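Local structure of Beta/alpha-amylase (Paenibacillus polymyxa, 3VOC) at residues A[80-85]-A[168-173]; A[375-380]-A[411-416]. The protein acts, as the N-terminal beta-amylase domain of a larger precursor, on starch, cutting successive maltose units from the non-reducing chain ends. All blocks are in the same frame, centred on the assembly; numbering follows the deposited sequence.

How the interactions relate
Interaction 1 and interaction 2 lie on opposite sides of the chain's centre in one (beta/alpha)8 barrel domain, their centres about 33 Å apart and no touch between them. Interaction 1 (80-85 with 168-173) is a surface contact between two loops beyond the C-terminal ends of barrel strands, beside the probable substrate site, and its chemistry is polar and carried by water. Interaction 2 (375-380 with 411-416) is partly buried, sits where two outer helices finish, and is made of carbon atoms. They share no helix or strand; in both, a lysine lies across the gap while its ammonium group also binds beyond the two segments.

Interaction 1: residues A[80-85]-A[168-173]; sequences THKCGG and SYYPAA
Lys82 and Gly84 on one side and Tyr170 on the other belong to two loops that never come together through their main chains: the closest CA atoms, those of Gly84 and Ala172, stay 9.9 Å apart. Residues 81-83 are extended and lead into the short strand 83-84; the chain turns at Gly84, whose positive phi (53°) comes easily to glycine. In 168-173 the chain closes into a 3-10 turn, with Ala173 N bonded to Tyr170 O at 2.9 Å.

A long aromatic side chain suits this gap. A chi1 of -161° lays the Tyr170 ring beside its carbonyl carbon, and its length brings the hydroxyl close to Lys82, whose side chain crosses it at about a right angle. Tyr170 OH and Lys82 NZ are 3.9 Å apart, and water does the joining. One water accepts from Lys82 NZ at 2.7 Å and lies 2.9 Å from Tyr170 OH. A second donates to Gly84 O at 2.7 Å and sits at the ring edge, in its plane, 2.6 Å from Tyr170 OH. Lysine suits the other side: its long chain, bent at chi3, brings the ammonium group to the first water and to Ser119 OG, while Tyr170 OH also bonds to Asn86 ND2.

The disulfide between Cys83 and Cys91 ties the first loop back on itself. His81, a probable substrate ligand, precedes Lys82. Such a water-bridged meeting of the loops after the third and fourth strands is in keeping with the catalytic face of a family 14 TIM barrel, where long loops build the substrate cleft.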
ATOM      1  N   THR A  80      -6.661   5.473   4.800  1.00 13.66           N
ATOM      2  CA  THR A  80      -6.636   6.884   4.432  1.00 14.15           C
ATOM      3  C   THR A  80      -6.443   7.001   2.901  1.00 15.05           C
ATOM      4  O   THR A  80      -5.572   7.741   2.394  1.00 16.17           O
ATOM      5  CB  THR A  80      -5.479   7.574   5.151  1.00 14.33           C
ATOM      6  OG1 THR A  80      -4.300   6.778   4.995  1.00 14.36           O
ATOM      7  CG2 THR A  80      -5.777   7.709   6.660  1.00 13.68           C
ATOM      8  N   HIS A  81      -7.235   6.229   2.163  1.00 14.99           N
ATOM      9  CA  HIS A  81      -7.222   6.323   0.713  1.00 14.56           C
ATOM     10  C   HIS A  81      -8.640   6.188   0.187  1.00 15.11           C
ATOM     11  O   HIS A  81      -9.545   5.795   0.923  1.00 14.90           O
ATOM     12  CB  HIS A  81      -6.264   5.294   0.085  1.00 14.52           C
ATOM     13  CG  HIS A  81      -6.565   3.870   0.442  1.00 14.24           C
ATOM     14  ND1 HIS A  81      -6.116   3.282   1.604  1.00 14.53           N
ATOM     15  CD2 HIS A  81      -7.228   2.903  -0.236  1.00 14.96           C
ATOM     16  CE1 HIS A  81      -6.509   2.021   1.639  1.00 15.02           C
ATOM     17  NE2 HIS A  81      -7.188   1.768   0.533  1.00 14.04           N
ATOM     18  N   LYS A  82      -8.824   6.552  -1.078  1.00 15.02           N
ATOM     19  CA  LYS A  82     -10.121   6.536  -1.729  1.00 15.90           C
ATOM     20  C   LYS A  82     -10.385   5.160  -2.318  1.00 15.97           C
ATOM     21  O   LYS A  82      -9.452   4.497  -2.781  1.00 15.74           O
ATOM     22  CB  LYS A  82     -10.144   7.618  -2.831  1.00 16.43           C
ATOM     23  CG  LYS A  82     -11.260   7.478  -3.866  1.00 17.90           C
ATOM     24  CD  LYS A  82     -11.487   8.788  -4.641  1.00 21.51           C
ATOM     25  CE  LYS A  82     -10.329   9.140  -5.558  1.00 22.03           C
ATOM     26  NZ  LYS A  82     -10.687  10.302  -6.446  1.00 22.03           N
ATOM     27  N   CYS A  83     -11.642   4.723  -2.278  1.00 15.63           N
ATOM     28  CA  CYS A  83     -12.059   3.559  -3.054  1.00 17.30           C
ATOM     29  C   CYS A  83     -12.823   4.056  -4.275  1.00 17.74           C
ATOM     30  O   CYS A  83     -13.837   4.754  -4.130  1.00 17.50           O
ATOM     31  CB  CYS A  83     -12.946   2.619  -2.231  1.00 16.94           C
ATOM     32  SG  CYS A  83     -13.018   0.937  -2.875  1.00 20.15           S
ATOM     33  N   GLY A  84     -12.336   3.713  -5.466  1.00 17.68           N
ATOM     34  CA  GLY A  84     -13.026   4.070  -6.716  1.00 18.81           C
ATOM     35  C   GLY A  84     -13.388   5.539  -6.910  1.00 19.82           C
ATOM     36  O   GLY A  84     -12.519   6.407  -6.880  1.00 18.48           O
ATOM     37  N   GLY A  85     -14.678   5.815  -7.133  1.00 20.60           N
ATOM     38  CA  GLY A  85     -15.155   7.201  -7.232  1.00 21.73           C
ATOM     39  C   GLY A  85     -15.266   7.717  -8.656  1.00 22.97           C
ATOM     40  O   GLY A  85     -15.734   8.837  -8.877  1.00 23.40           O
ATOM     41  N   SER A 168       0.488   5.982  -9.687  1.00 15.17           N
ATOM     42  CA  SER A 168       1.194   6.036 -10.962  1.00 15.81           C
ATOM     43  C   SER A 168       0.448   5.349 -12.094  1.00 15.84           C
ATOM     44  O   SER A 168       0.689   5.660 -13.257  1.00 15.68           O
ATOM     45  CB  SER A 168       2.577   5.409 -10.802  1.00 15.58           C
ATOM     46  OG  SER A 168       2.451   4.089 -10.298  1.00 15.14           O
ATOM     47  N   TYR A 169      -0.422   4.403 -11.753  1.00 16.51           N
ATOM     48  CA  TYR A 169      -1.234   3.721 -12.761  1.00 17.30           C
ATOM     49  C   TYR A 169      -2.718   3.838 -12.388  1.00 17.99           C
ATOM     50  O   TYR A 169      -3.141   3.415 -11.306  1.00 18.18           O
ATOM     51  CB  TYR A 169      -0.761   2.264 -12.970  1.00 17.49           C
ATOM     52  CG  TYR A 169      -1.082   1.309 -11.823  1.00 18.64           C
ATOM     53  CD1 TYR A 169      -0.253   1.207 -10.692  1.00 17.43           C
ATOM     54  CD2 TYR A 169      -2.223   0.507 -11.878  1.00 19.39           C
ATOM     55  CE1 TYR A 169      -0.580   0.323  -9.639  1.00 20.59           C
ATOM     56  CE2 TYR A 169      -2.547  -0.366 -10.859  1.00 21.39           C
ATOM     57  CZ  TYR A 169      -1.729  -0.459  -9.747  1.00 22.45           C
ATOM     58  OH  TYR A 169      -2.094  -1.344  -8.764  1.00 26.67           O
ATOM     59  N   TYR A 170      -3.504   4.421 -13.291  1.00 17.85           N
ATOM     60  CA  TYR A 170      -4.858   4.854 -12.942  1.00 17.91           C
ATOM     61  C   TYR A 170      -5.716   4.875 -14.202  1.00 17.72           C
ATOM     62  O   TYR A 170      -5.485   5.706 -15.097  1.00 17.33           O
ATOM     63  CB  TYR A 170      -4.799   6.243 -12.310  1.00 17.24           C
ATOM     64  CG  TYR A 170      -6.009   6.662 -11.492  1.00 17.82           C
ATOM     65  CD1 TYR A 170      -6.433   5.909 -10.395  1.00 17.24           C
ATOM     66  CD2 TYR A 170      -6.687   7.856 -11.780  1.00 16.10           C
ATOM     67  CE1 TYR A 170      -7.529   6.309  -9.634  1.00 17.60           C
ATOM     68  CE2 TYR A 170      -7.792   8.262 -11.023  1.00 14.96           C
ATOM     69  CZ  TYR A 170      -8.200   7.490  -9.951  1.00 16.96           C
ATOM     70  OH  TYR A 170      -9.261   7.894  -9.166  1.00 15.54           O
ATOM     71  N   PRO A 171      -6.697   3.951 -14.281  1.00 17.79           N
ATOM     72  CA  PRO A 171      -7.543   3.839 -15.480  1.00 17.97           C
ATOM     73  C   PRO A 171      -8.129   5.184 -15.908  1.00 18.72           C
ATOM     74  O   PRO A 171      -8.106   5.514 -17.100  1.00 18.73           O
ATOM     75  CB  PRO A 171      -8.634   2.856 -15.049  1.00 18.13           C
ATOM     76  CG  PRO A 171      -7.915   1.927 -14.078  1.00 18.42           C
ATOM     77  CD  PRO A 171      -6.916   2.835 -13.335  1.00 17.55           C
ATOM     78  N   ALA A 172      -8.597   5.985 -14.945  1.00 18.96           N
ATOM     79  CA  ALA A 172      -9.235   7.254 -15.280  1.00 19.59           C
ATOM     80  C   ALA A 172      -8.278   8.280 -15.863  1.00 19.70           C
ATOM     81  O   ALA A 172      -8.723   9.239 -16.496  1.00 20.11           O
ATOM     82  CB  ALA A 172     -10.015   7.830 -14.072  1.00 20.08           C
ATOM     83  N   ALA A 173      -6.970   8.075 -15.667  1.00 19.70           N
ATOM     84  CA  ALA A 173      -5.941   8.904 -16.290  1.00 19.57           C
ATOM     85  C   ALA A 173      -5.522   8.385 -17.670  1.00 19.81           C
ATOM     86  O   ALA A 173      -4.607   8.930 -18.280  1.00 19.80           O
ATOM     87  CB  ALA A 173      -4.713   9.013 -15.368  1.00 19.79           C
TER
HETATM   88  O   HOH W   1      -8.489  10.479  -8.055  1.00 18.25           O
HETATM   89  O   HOH W   2      -9.918   6.061  -7.390  1.00 23.23           O

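Interaction 2: residues A[375-380]-A[411-416]; sequences KITKFG and ISKAKP
No flat group enters the contact between Thr377 and Lys413. The ring of Phe379 has Lys378 CB over one face, 3.7 Å above the plane and offset toward the rim, and the side chain packs on Asp343, Ser346 and Ser347 of helix 338-352. Phe379 is also where the chain leaves helical angles, although its N still bonds to Lys375 O at 3.1 Å; Gly380 follows with a positive phi, which a glycine adopts easily.

Across the gap the meeting is one of carbon with carbon. Thr377 CG2 touches Lys413 CE at 4.0 Å, the two side chains crossing at a slant. Lys413 reaches it through a bent chain, folded at chi2 (-60°) and again at chi4 (-67°), so its methylene groups serve as the nonpolar surface while the ammonium group is carried aside. Ile376 CD1 comes up to Lys413 CG at 4.5 Å, a looser touch.

In the (beta/alpha)8 barrel, helix 367-378 follows the seventh strand and helix 403-411 the eighth, and here the last turn of the former meets the turn after the latter, where the outer helices finish. The second helix finishes in a type I turn, Ala414 N bonding to Ile411 O at 3.0 Å, which brings Lys413 opposite Thr377.

Lys413 NZ forms a salt bridge with Glu373 and bonds to Tyr409 O, so the lysine links the two helices by charge as well as by its chain. Thr377 OG1 bonds back to Glu373 O, its stronger partner, and to Glu374 O, the two sharing its one proton; this probably helps fix the rotation that puts CG2 beside Lys413. Isoleucine suits the buried position 376, where its side chain also packs on Val2, Phe6, Tyr381 and Ile410.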
ATOM      1  N   LYS A 375       6.172 -19.412  -1.424  1.00 16.30           N
ATOM      2  CA  LYS A 375       6.700 -18.144  -0.955  1.00 16.45           C
ATOM      3  C   LYS A 375       6.757 -18.050   0.560  1.00 16.44           C
ATOM      4  O   LYS A 375       7.815 -17.724   1.127  1.00 15.58           O
ATOM      5  CB  LYS A 375       5.918 -16.950  -1.559  1.00 17.27           C
ATOM      6  CG  LYS A 375       5.969 -16.893  -3.122  1.00 15.98           C
ATOM      7  CD  LYS A 375       7.397 -17.061  -3.649  1.00 17.45           C
ATOM      8  CE  LYS A 375       7.477 -16.787  -5.176  1.00 17.41           C
ATOM      9  NZ  LYS A 375       8.800 -17.218  -5.777  1.00 17.23           N
ATOM     10  N   ILE A 376       5.644 -18.359   1.225  1.00 15.95           N
ATOM     11  CA  ILE A 376       5.602 -18.218   2.692  1.00 16.14           C
ATOM     12  C   ILE A 376       6.609 -19.137   3.403  1.00 16.41           C
ATOM     13  O   ILE A 376       7.134 -18.766   4.444  1.00 15.89           O
ATOM     14  CB  ILE A 376       4.149 -18.335   3.288  1.00 16.03           C
ATOM     15  CG1 ILE A 376       3.517 -19.702   2.992  1.00 15.98           C
ATOM     16  CG2 ILE A 376       3.264 -17.200   2.739  1.00 14.47           C
ATOM     17  CD1 ILE A 376       2.095 -19.873   3.567  1.00 14.47           C
ATOM     18  N   THR A 377       6.878 -20.315   2.830  1.00 16.86           N
ATOM     19  CA  THR A 377       7.806 -21.274   3.433  1.00 17.84           C
ATOM     20  C   THR A 377       9.275 -20.986   3.078  1.00 18.59           C
ATOM     21  O   THR A 377      10.156 -21.232   3.901  1.00 18.96           O
ATOM     22  CB  THR A 377       7.488 -22.753   3.059  1.00 18.07           C
ATOM     23  OG1 THR A 377       7.482 -22.898   1.636  1.00 17.30           O
ATOM     24  CG2 THR A 377       6.126 -23.191   3.625  1.00 17.41           C
ATOM     25  N   LYS A 378       9.539 -20.483   1.865  1.00 18.99           N
ATOM     26  CA  LYS A 378      10.899 -20.086   1.470  1.00 18.88           C
ATOM     27  C   LYS A 378      11.389 -18.916   2.320  1.00 18.62           C
ATOM     28  O   LYS A 378      12.571 -18.828   2.647  1.00 18.67           O
ATOM     29  CB  LYS A 378      10.960 -19.666  -0.002  1.00 19.24           C
ATOM     30  CG  LYS A 378      11.182 -20.799  -0.991  1.00 19.32           C
ATOM     31  CD  LYS A 378      11.138 -20.276  -2.434  1.00 19.80           C
ATOM     32  CE  LYS A 378      11.402 -21.387  -3.454  1.00 20.72           C
ATOM     33  NZ  LYS A 378      11.289 -20.890  -4.874  1.00 18.77           N
ATOM     34  N   PHE A 379      10.478 -18.017   2.675  1.00 18.09           N
ATOM     35  CA  PHE A 379      10.895 -16.740   3.259  1.00 17.88           C
ATOM     36  C   PHE A 379      10.453 -16.486   4.695  1.00 17.44           C
ATOM     37  O   PHE A 379      10.578 -15.372   5.202  1.00 17.88           O
ATOM     38  CB  PHE A 379      10.494 -15.593   2.325  1.00 17.77           C
ATOM     39  CG  PHE A 379      11.122 -15.689   0.955  1.00 17.33           C
ATOM     40  CD1 PHE A 379      12.498 -15.497   0.794  1.00 17.46           C
ATOM     41  CD2 PHE A 379      10.345 -15.975  -0.166  1.00 17.54           C
ATOM     42  CE1 PHE A 379      13.098 -15.604  -0.462  1.00 17.68           C
ATOM     43  CE2 PHE A 379      10.934 -16.084  -1.439  1.00 18.53           C
ATOM     44  CZ  PHE A 379      12.319 -15.891  -1.585  1.00 17.13           C
ATOM     45  N   GLY A 380       9.926 -17.509   5.356  1.00 17.07           N
ATOM     46  CA  GLY A 380       9.603 -17.359   6.784  1.00 16.65           C
ATOM     47  C   GLY A 380       8.566 -16.276   7.057  1.00 15.77           C
ATOM     48  O   GLY A 380       8.692 -15.509   8.027  1.00 15.35           O
ATOM     49  N   ILE A 411      -3.653 -22.494   5.673  1.00 17.58           N
ATOM     50  CA  ILE A 411      -4.099 -22.474   7.072  1.00 18.01           C
ATOM     51  C   ILE A 411      -3.357 -23.541   7.876  1.00 18.40           C
ATOM     52  O   ILE A 411      -3.018 -23.318   9.038  1.00 18.68           O
ATOM     53  CB  ILE A 411      -5.634 -22.659   7.248  1.00 17.90           C
ATOM     54  CG1 ILE A 411      -6.418 -21.620   6.458  1.00 17.71           C
ATOM     55  CG2 ILE A 411      -6.021 -22.607   8.741  1.00 18.82           C
ATOM     56  CD1 ILE A 411      -7.923 -21.782   6.575  1.00 17.03           C
ATOM     57  N   SER A 412      -3.084 -24.679   7.240  1.00 19.24           N
ATOM     58  CA  SER A 412      -2.397 -25.818   7.884  1.00 20.36           C
ATOM     59  C   SER A 412      -0.982 -25.501   8.380  1.00 20.45           C
ATOM     60  O   SER A 412      -0.434 -26.257   9.188  1.00 20.09           O
ATOM     61  CB  SER A 412      -2.337 -27.014   6.931  1.00 20.48           C
ATOM     62  OG  SER A 412      -1.546 -26.681   5.800  1.00 24.23           O
ATOM     63  N   LYS A 413      -0.400 -24.397   7.904  1.00 20.08           N
ATOM     64  CA  LYS A 413       0.927 -23.972   8.348  1.00 20.96           C
ATOM     65  C   LYS A 413       0.916 -23.300   9.717  1.00 21.56           C
ATOM     66  O   LYS A 413       1.972 -23.140  10.341  1.00 21.97           O
ATOM     67  CB  LYS A 413       1.584 -23.035   7.318  1.00 20.73           C
ATOM     68  CG  LYS A 413       1.762 -23.641   5.923  1.00 20.78           C
ATOM     69  CD  LYS A 413       2.636 -24.899   5.952  1.00 21.14           C
ATOM     70  CE  LYS A 413       2.970 -25.384   4.539  1.00 21.61           C
ATOM     71  NZ  LYS A 413       1.747 -25.889   3.826  1.00 22.14           N
ATOM     72  N   ALA A 414      -0.262 -22.878  10.168  1.00 22.06           N
ATOM     73  CA  ALA A 414      -0.395 -22.147  11.431  1.00 23.39           C
ATOM     74  C   ALA A 414      -0.536 -23.096  12.603  1.00 25.22           C
ATOM     75  O   ALA A 414      -1.209 -24.126  12.485  1.00 24.16           O
ATOM     76  CB  ALA A 414      -1.599 -21.230  11.380  1.00 22.72           C
ATOM     77  N   LYS A 415       0.087 -22.745  13.726  1.00 27.68           N
ATOM     78  CA  LYS A 415      -0.172 -23.438  14.992  1.00 30.86           C
ATOM     79  C   LYS A 415      -1.447 -22.865  15.584  1.00 32.31           C
ATOM     80  O   LYS A 415      -1.548 -21.644  15.739  1.00 32.79           O
ATOM     81  CB  LYS A 415       0.967 -23.254  15.995  1.00 31.01           C
ATOM     82  CG  LYS A 415       2.022 -24.345  15.950  1.00 34.01           C
ATOM     83  CD  LYS A 415       3.364 -23.828  15.438  1.00 38.52           C
ATOM     84  CE  LYS A 415       4.138 -23.090  16.547  1.00 40.03           C
ATOM     85  NZ  LYS A 415       5.536 -22.797  16.141  1.00 40.58           N
ATOM     86  N   PRO A 416      -2.422 -23.736  15.916  1.00 33.99           N
ATOM     87  CA  PRO A 416      -3.686 -23.269  16.506  1.00 34.87           C
ATOM     88  C   PRO A 416      -3.518 -22.876  17.975  1.00 35.11           C
ATOM     89  O   PRO A 416      -3.425 -21.683  18.284  1.00 36.38           O
ATOM     90  CB  PRO A 416      -4.622 -24.489  16.371  1.00 35.02           C
ATOM     91  CG  PRO A 416      -3.812 -25.565  15.631  1.00 35.02           C
ATOM     92  CD  PRO A 416      -2.374 -25.205  15.837  1.00 34.24           C
TER